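Local coordinates for transcriptional regulator (Bacillus halodurans, PDB 1Z4E), which has a GNAT acetyltransferase fold and probably transfers acyl groups other than aminoacyl groups, at residues 111-114 / 115-118. Sequence-based numbering, arbitrary orientation.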
loop_
_atom_site.group_PDB
_atom_site.type_symbol
_atom_site.label_atom_id
_atom_site.label_comp_id
_atom_site.label_asym_id
_atom_site.label_seq_id
_atom_site.Cartn_x
_atom_site.Cartn_y
_atom_site.Cartn_z
ATOM N N ILE A 111 3.076 -10.469 10.153
ATOM C CA ILE A 111 1.655 -10.809 10.112
ATOM C C ILE A 111 1.051 -10.819 11.517
ATOM O O ILE A 111 -0.071 -10.352 11.719
ATOM C CB ILE A 111 1.427 -12.189 9.464
ATOM C CG1 ILE A 111 1.773 -12.122 7.976
ATOM C CG2 ILE A 111 -0.016 -12.632 9.670
ATOM C CD1 ILE A 111 1.664 -13.453 7.267
ATOM N N GLU A 112 1.783 -11.364 12.484
ATOM C CA GLU A 112 1.285 -11.390 13.857
ATOM C C GLU A 112 1.202 -9.967 14.387
ATOM O O GLU A 112 0.305 -9.624 15.159
ATOM C CB GLU A 112 2.201 -12.230 14.749
ATOM C CG GLU A 112 2.013 -13.715 14.525
ATOM C CD GLU A 112 0.549 -14.109 14.602
ATOM O OE1 GLU A 112 -0.081 -13.798 15.639
ATOM O OE2 GLU A 112 0.032 -14.716 13.630
ATOM N N ARG A 113 2.159 -9.150 13.969
ATOM C CA ARG A 113 2.219 -7.748 14.357
ATOM C C ARG A 113 0.941 -7.072 13.851
ATOM O O ARG A 113 0.275 -6.345 14.590
ATOM C CB ARG A 113 3.449 -7.103 13.714
ATOM C CG ARG A 113 3.710 -5.654 14.089
ATOM C CD ARG A 113 4.642 -5.555 15.274
ATOM N NE ARG A 113 5.231 -4.223 15.409
ATOM C CZ ARG A 113 5.954 -3.839 16.458
ATOM N NH1 ARG A 113 6.171 -4.687 17.455
ATOM N NH2 ARG A 113 6.457 -2.613 16.513
ATOM N N ALA A 114 0.603 -7.330 12.589
ATOM C CA ALA A 114 -0.596 -6.764 11.970
ATOM C C ALA A 114 -1.861 -7.168 12.723
ATOM O O ALA A 114 -2.734 -6.333 12.959
ATOM C CB ALA A 114 -0.697 -7.204 10.514
ATOM N N LYS A 115 -1.971 -8.446 13.084
ATOM C CA LYS A 115 -3.141 -8.916 13.826
ATOM C C LYS A 115 -3.217 -8.153 15.148
ATOM O O LYS A 115 -4.295 -7.715 15.566
ATOM C CB LYS A 115 -3.046 -10.420 14.106
ATOM C CG LYS A 115 -3.160 -11.302 12.874
ATOM C CD LYS A 115 -2.961 -12.759 13.252
ATOM C CE LYS A 115 -3.071 -13.687 12.051
ATOM N NZ LYS A 115 -2.785 -15.095 12.456
ATOM N N GLU A 116 -2.067 -7.998 15.801
ATOM C CA GLU A 116 -1.987 -7.269 17.067
ATOM C C GLU A 116 -2.521 -5.847 16.917
ATOM O O GLU A 116 -3.183 -5.330 17.819
ATOM C CB GLU A 116 -0.537 -7.192 17.552
ATOM C CG GLU A 116 -0.036 -8.412 18.295
ATOM C CD GLU A 116 1.478 -8.407 18.449
ATOM O OE1 GLU A 116 2.076 -7.307 18.449
ATOM O OE2 GLU A 116 2.069 -9.500 18.573
ATOM N N ARG A 117 -2.215 -5.218 15.783
ATOM C CA ARG A 117 -2.653 -3.851 15.508
ATOM C C ARG A 117 -4.122 -3.772 15.109
ATOM O O ARG A 117 -4.647 -2.683 14.878
ATOM C CB ARG A 117 -1.819 -3.231 14.381
ATOM C CG ARG A 117 -0.356 -3.038 14.691
ATOM C CD ARG A 117 -0.137 -2.071 15.840
ATOM N NE ARG A 117 1.287 -1.923 16.113
ATOM C CZ ARG A 117 2.080 -1.019 15.544
ATOM N NH1 ARG A 117 1.598 -0.150 14.665
ATOM N NH2 ARG A 117 3.369 -1.002 15.845
ATOM N N GLY A 118 -4.783 -4.918 15.005
ATOM C CA GLY A 118 -6.188 -4.912 14.638
ATOM C C GLY A 118 -6.477 -4.886 13.144
ATOM O O GLY A 118 -7.593 -4.557 12.736
HETATM O O HOH W 1 5.106 -7.806 17.367
#
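Glu-116 N donates to Glu-112 O at 2.9 Å. Lys-115 N to Ile-111 O and Arg-117 N to Arg-113 O repeat the spacing, and these three successive i+4 to i bonds identify the segment as alpha-helix. The helix then ends in a Schellman motif: Gly-118 takes a positive phi, and its N bonds to Lys-115 O at 2.9 Å.

On one flank Glu-112 and Lys-115 form a salt bridge. The lysine chain runs fully extended beyond CG, and its NZ meets Glu-112 OE2 at 3.1 Å on the syn side, 16° out of the carboxylate plane. The glutamate reaches it by bending at chi2 (-51°), which lays the carboxylate across the lysine methylenes, OE2 standing 3.6 Å from Lys-115 CD. Ile-111 CG2 touches Lys-115 CE at 4.0 Å.

On another flank Arg-113 and Arg-117 lie side by side and point the same way, their guanidinium planes 46° apart. Their NH2 atoms approach to 3.5 Å. Both NH2 groups form salt bridges to Glu-56, and that of Arg-113 also bridges to Glu-9, which probably offsets the like charges. A water lying in the plane of the Arg-113 guanidinium, at its edge, accepts from NH1 and donates to Glu-116 OE1, both bonds a long 3.3 Å. It thus bridges two opposite charges that do not touch directly, Arg-113 NH1 and Glu-116 OE1 being 5.0 Å apart.

These residues close helix 102-116, the crossover of a beta-alpha-beta unit between strands 84-93 and 119-127 of the GNAT fold. Ala-114 packs on Phe-74 of strand 65-76 and on Cys-119, where the next strand begins, while Ile-111 packs on Ile-122 of that strand and, with Lys-115, on Phe-153 of the second subunit.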